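Local coordinates for TPR repeat-containing protein (Cytophaga hutchinsonii, PDB 3U4T), which is of unknown function but, as a tetratricopeptide-repeat protein, probably offers a curved, all-helical scaffold for binding other proteins, at residues Lys58-Tyr63 with Glu78-Ile83; Ile83-Lys86 with Leu92-Gln95. The protein carries 1 engineered substitution. All coordinates share one frame; numbering follows the deposited sequence.

Contact 1. Residues Lys58-Tyr63 with Glu78-Ile83; sequences KDIETY and EYYGKI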
loop_
_atom_site.group_PDB
_atom_site.type_symbol
_atom_site.label_atom_id
_atom_site.label_comp_id
_atom_site.label_asym_id
_atom_site.label_seq_id
_atom_site.Cartn_x
_atom_site.Cartn_y
_atom_site.Cartn_z
ATOM N N LYS A 58 -18.464 -11.825 -14.242
ATOM C CA LYS A 58 -19.305 -12.904 -14.733
ATOM C C LYS A 58 -18.673 -14.257 -14.424
ATOM O O LYS A 58 -19.374 -15.209 -14.072
ATOM C CB LYS A 58 -19.543 -12.779 -16.243
ATOM C CG LYS A 58 -20.477 -13.865 -16.786
ATOM C CD LYS A 58 -21.041 -13.557 -18.181
ATOM C CE LYS A 58 -20.029 -13.768 -19.298
ATOM N NZ LYS A 58 -20.649 -13.525 -20.637
ATOM N N ASP A 59 -17.351 -14.340 -14.549
ATOM C CA ASP A 59 -16.635 -15.587 -14.289
ATOM C C ASP A 59 -16.606 -15.996 -12.825
ATOM O O ASP A 59 -16.812 -17.165 -12.497
ATOM C CB ASP A 59 -15.196 -15.501 -14.794
ATOM C CG ASP A 59 -15.053 -15.887 -16.262
ATOM O OD1 ASP A 59 -16.047 -16.304 -16.889
ATOM O OD2 ASP A 59 -13.921 -15.777 -16.780
ATOM N N ILE A 60 -16.347 -15.050 -11.932
ATOM C CA ILE A 60 -16.295 -15.416 -10.529
ATOM C C ILE A 60 -17.692 -15.777 -10.031
ATOM O O ILE A 60 -17.838 -16.521 -9.061
ATOM C CB ILE A 60 -15.707 -14.283 -9.667
ATOM C CG1 ILE A 60 -15.322 -14.838 -8.301
ATOM C CG2 ILE A 60 -16.700 -13.158 -9.528
ATOM C CD1 ILE A 60 -14.234 -15.889 -8.373
ATOM N N GLU A 61 -18.723 -15.269 -10.705
ATOM C CA GLU A 61 -20.088 -15.567 -10.293
ATOM C C GLU A 61 -20.539 -16.897 -10.883
ATOM O O GLU A 61 -21.323 -17.624 -10.277
ATOM C CB GLU A 61 -21.026 -14.415 -10.690
ATOM C CG GLU A 61 -20.625 -13.093 -10.015
ATOM C CD GLU A 61 -21.587 -11.941 -10.265
ATOM O OE1 GLU A 61 -22.029 -11.761 -11.422
ATOM O OE2 GLU A 61 -21.884 -11.200 -9.302
ATOM N N THR A 62 -20.037 -17.227 -12.065
ATOM C CA THR A 62 -20.373 -18.494 -12.680
ATOM C C THR A 62 -19.693 -19.516 -11.773
ATOM O O THR A 62 -20.267 -20.545 -11.419
ATOM C CB THR A 62 -19.799 -18.583 -14.104
ATOM O OG1 THR A 62 -20.534 -17.706 -14.967
ATOM C CG2 THR A 62 -19.888 -20.009 -14.632
ATOM N N TYR A 63 -18.458 -19.223 -11.387
ATOM C CA TYR A 63 -17.738 -20.107 -10.488
ATOM C C TYR A 63 -18.573 -20.437 -9.234
ATOM O O TYR A 63 -18.808 -21.607 -8.938
ATOM C CB TYR A 63 -16.433 -19.449 -10.062
ATOM C CG TYR A 63 -15.693 -20.210 -8.991
ATOM C CD1 TYR A 63 -15.093 -21.432 -9.273
ATOM C CD2 TYR A 63 -15.566 -19.691 -7.706
ATOM C CE1 TYR A 63 -14.376 -22.121 -8.303
ATOM C CE2 TYR A 63 -14.852 -20.373 -6.727
ATOM C CZ TYR A 63 -14.259 -21.586 -7.037
ATOM O OH TYR A 63 -13.553 -22.271 -6.087
ATOM N N GLU A 78 -11.606 -13.771 -1.791
ATOM C CA GLU A 78 -10.717 -12.617 -1.911
ATOM C C GLU A 78 -10.853 -11.962 -3.282
ATOM O O GLU A 78 -11.089 -10.759 -3.376
ATOM C CB GLU A 78 -9.270 -13.045 -1.678
ATOM C CG GLU A 78 -8.238 -12.058 -2.162
ATOM C CD GLU A 78 -6.828 -12.542 -1.904
ATOM O OE1 GLU A 78 -6.578 -13.764 -2.011
ATOM O OE2 GLU A 78 -5.965 -11.697 -1.606
ATOM N N TYR A 79 -10.719 -12.756 -4.342
ATOM C CA TYR A 79 -10.841 -12.224 -5.690
ATOM C C TYR A 79 -12.257 -11.775 -6.025
ATOM O O TYR A 79 -12.451 -10.916 -6.882
ATOM C CB TYR A 79 -10.341 -13.237 -6.717
ATOM C CG TYR A 79 -8.834 -13.208 -6.832
ATOM C CD1 TYR A 79 -8.037 -14.039 -6.050
ATOM C CD2 TYR A 79 -8.207 -12.249 -7.623
ATOM C CE1 TYR A 79 -6.659 -13.904 -6.044
ATOM C CE2 TYR A 79 -6.835 -12.105 -7.623
ATOM C CZ TYR A 79 -6.067 -12.926 -6.833
ATOM O OH TYR A 79 -4.713 -12.734 -6.811
ATOM N N TYR A 80 -13.247 -12.339 -5.346
ATOM C CA TYR A 80 -14.617 -11.929 -5.603
ATOM C C TYR A 80 -14.685 -10.478 -5.160
ATOM O O TYR A 80 -15.185 -9.621 -5.890
ATOM C CB TYR A 80 -15.608 -12.772 -4.801
ATOM C CG TYR A 80 -17.050 -12.559 -5.209
ATOM C CD1 TYR A 80 -17.370 -11.879 -6.386
ATOM C CD2 TYR A 80 -18.095 -13.069 -4.440
ATOM C CE1 TYR A 80 -18.704 -11.713 -6.789
ATOM C CE2 TYR A 80 -19.424 -12.908 -4.831
ATOM C CZ TYR A 80 -19.718 -12.230 -6.003
ATOM O OH TYR A 80 -21.021 -12.036 -6.378
ATOM N N GLY A 81 -14.154 -10.215 -3.964
ATOM C CA GLY A 81 -14.130 -8.866 -3.425
ATOM C C GLY A 81 -13.267 -7.919 -4.243
ATOM O O GLY A 81 -13.659 -6.770 -4.497
ATOM N N LYS A 82 -12.085 -8.370 -4.658
ATOM C CA LYS A 82 -11.236 -7.504 -5.462
ATOM C C LYS A 82 -11.988 -7.134 -6.737
ATOM O O LYS A 82 -11.920 -5.996 -7.197
ATOM C CB LYS A 82 -9.928 -8.193 -5.847
ATOM C CG LYS A 82 -8.926 -8.367 -4.730
ATOM C CD LYS A 82 -7.620 -8.911 -5.298
ATOM C CE LYS A 82 -6.645 -9.311 -4.208
ATOM N NZ LYS A 82 -6.370 -8.203 -3.263
ATOM N N ILE A 83 -12.705 -8.102 -7.305
ATOM C CA ILE A 83 -13.467 -7.852 -8.526
ATOM C C ILE A 83 -14.637 -6.917 -8.288
ATOM O O ILE A 83 -14.933 -6.078 -9.131
ATOM C CB ILE A 83 -13.968 -9.168 -9.155
ATOM C CG1 ILE A 83 -12.773 -9.987 -9.625
ATOM C CG2 ILE A 83 -14.857 -8.881 -10.340
ATOM C CD1 ILE A 83 -13.126 -11.402 -10.006
#
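Helix-on-helix packing of a tetratricopeptide-repeat stack joins I60 and E61 of helix 53-64 to Y80 and I83 of helix 74-86. The segment axes approach to 10.1 Å and their directions differ by 146°, an antiparallel crossing centred where the CA atoms of I60 and Y80 lie 6.3 Å apart. I60 presents two branches: its CG2 approaches the Y80 ring obliquely, 3.5 Å from CD1, while CG1 lies near that residue's CA and CB. I83 adds a second apolar contact, its CD1 3.9 Å from I60 CB. The ring of Y80 reaches across because CG stands opposite the backbone N (chi1 -170°), which carries OH out to E61. There Y80 OH donates to E61 OE2 over 3.2 Å, using the anti lone pair of that oxygen, with carboxylate and ring planes 68° apart. A leucine in place of Y80 lacks the phenol oxygen and the ring, which would probably leave E61 OE2 without this donor and open a gap beside I60 CG2. Around the pair, the Y80 ring also meets F64 and touches Q96 of helix 90-103, while D59 turns to helix 40-49, where it forms a salt bridge with R43.

Contact 2. Residues Ile83-Lys86 with Leu92-Gln95; sequences ILMK and LAIQ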
loop_
_atom_site.group_PDB
_atom_site.type_symbol
_atom_site.label_atom_id
_atom_site.label_comp_id
_atom_site.label_asym_id
_atom_site.label_seq_id
_atom_site.Cartn_x
_atom_site.Cartn_y
_atom_site.Cartn_z
ATOM N N ILE A 83 -12.705 -8.102 -7.305
ATOM C CA ILE A 83 -13.467 -7.852 -8.526
ATOM C C ILE A 83 -14.637 -6.917 -8.288
ATOM O O ILE A 83 -14.933 -6.078 -9.131
ATOM C CB ILE A 83 -13.968 -9.168 -9.155
ATOM C CG1 ILE A 83 -12.773 -9.987 -9.625
ATOM C CG2 ILE A 83 -14.857 -8.881 -10.340
ATOM C CD1 ILE A 83 -13.126 -11.402 -10.006
ATOM N N LEU A 84 -15.301 -7.057 -7.142
ATOM C CA LEU A 84 -16.439 -6.192 -6.818
ATOM C C LEU A 84 -15.947 -4.781 -6.530
ATOM O O LEU A 84 -16.543 -3.796 -6.970
ATOM C CB LEU A 84 -17.216 -6.733 -5.605
ATOM C CG LEU A 84 -18.064 -7.987 -5.876
ATOM C CD1 LEU A 84 -18.496 -8.619 -4.573
ATOM C CD2 LEU A 84 -19.282 -7.623 -6.735
HETATM N N MSE A 85 -14.848 -4.664 -5.798
HETATM C CA MSE A 85 -14.346 -3.332 -5.514
HETATM C C MSE A 85 -14.084 -2.605 -6.839
HETATM O O MSE A 85 -14.435 -1.437 -6.984
HETATM C CB MSE A 85 -13.073 -3.400 -4.665
HETATM C CG MSE A 85 -12.650 -2.053 -4.092
HETATM SE SE MSE A 85 -13.935 -1.308 -2.869
HETATM C CE MSE A 85 -13.336 -2.255 -1.262
ATOM N N LYS A 86 -13.496 -3.289 -7.817
ATOM C CA LYS A 86 -13.231 -2.644 -9.108
ATOM C C LYS A 86 -14.507 -2.225 -9.832
ATOM O O LYS A 86 -14.495 -1.281 -10.617
ATOM C CB LYS A 86 -12.420 -3.564 -10.031
ATOM C CG LYS A 86 -10.939 -3.678 -9.692
ATOM C CD LYS A 86 -10.250 -2.340 -9.827
ATOM C CE LYS A 86 -8.742 -2.461 -9.680
ATOM N NZ LYS A 86 -8.335 -2.889 -8.317
ATOM N N LEU A 92 -20.405 -5.035 -0.999
ATOM C CA LEU A 92 -20.333 -6.445 -1.362
ATOM C C LEU A 92 -18.877 -6.899 -1.311
ATOM O O LEU A 92 -18.561 -7.965 -0.792
ATOM C CB LEU A 92 -20.902 -6.624 -2.764
ATOM C CG LEU A 92 -21.883 -7.757 -3.046
ATOM C CD1 LEU A 92 -22.670 -8.159 -1.797
ATOM C CD2 LEU A 92 -22.811 -7.267 -4.146
ATOM N N ALA A 93 -17.978 -6.079 -1.835
ATOM C CA ALA A 93 -16.569 -6.443 -1.800
ATOM C C ALA A 93 -16.076 -6.560 -0.351
ATOM O O ALA A 93 -15.305 -7.466 -0.029
ATOM C CB ALA A 93 -15.731 -5.415 -2.568
ATOM N N ILE A 94 -16.520 -5.656 0.523
ATOM C CA ILE A 94 -16.099 -5.705 1.923
ATOM C C ILE A 94 -16.561 -7.015 2.562
ATOM O O ILE A 94 -15.831 -7.632 3.338
ATOM C CB ILE A 94 -16.665 -4.527 2.758
ATOM C CG1 ILE A 94 -16.107 -3.191 2.254
ATOM C CG2 ILE A 94 -16.294 -4.717 4.235
ATOM C CD1 ILE A 94 -14.609 -3.041 2.380
ATOM N N GLN A 95 -17.772 -7.451 2.236
ATOM C CA GLN A 95 -18.275 -8.693 2.810
ATOM C C GLN A 95 -17.438 -9.871 2.347
ATOM O O GLN A 95 -17.123 -10.763 3.129
ATOM C CB GLN A 95 -19.739 -8.902 2.431
ATOM C CG GLN A 95 -20.725 -8.089 3.257
ATOM C CD GLN A 95 -22.136 -8.641 3.167
ATOM O OE1 GLN A 95 -22.863 -8.362 2.216
ATOM N NE2 GLN A 95 -22.522 -9.453 4.151
#
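L84 and selenomethionine M85, near the end of helix 74-86, pack against L92, A93 and I94 in the first turns of helix 90-103; the two helices, joined by a short turn, form a hairpin of the kind from which tetratricopeptide-repeat arrays are built. No hydrogen bond crosses between the segments; the side-chain contacts are all apolar, with 226 Å² buried in total.

Contacts between longer apolar side chains make up the first group. L84 CD1 lies 3.6 Å from L92 CB and also nears the L92 carbonyl carbon, so this methyl rests on the base of the partner side chain and its backbone. Farther round the helix, M85 CE meets I94 CD1 at 3.9 Å, methyl to methyl. The selenomethionine reaches it by leaving the backbone with CG opposite N (chi1 -168°) and then bending twice, at chi2 63° and chi3 85°. Helix 109-120 adds a third wall here, since Y117 touches both M85 and I94.

The second group centres on the small side chain of A93. The CA atoms of L84 and A93 are 5.0 Å apart, a close approach of the two backbones. A93 CB meets L84 CB at 3.6 Å and M85 CB at 3.9 Å, and its shortest approach between the two segments is to the backbone, with A93 CB 3.4 Å from M85 N.

How the contacts relate
Both contacts use helix 74-86, and I83 belongs to each pair of segments, yet it touches only the partner in contact 1. There the helix packs back on helix 53-64; in contact 2 it packs forward on helix 90-103, so together they place it between its two neighbours in sequence. Their centres lie about 9 Å apart, and G81 O against A93 CB brings them into direct packing. Each is partly buried: I60 and I83 form the interior of one, L84 and A93 that of the other, with exposed L92 at its margin. Contact 1 adds a polar tyrosine-carboxylate bond to an apolar centre, whereas contact 2 is apolar throughout and brings the backbones closer.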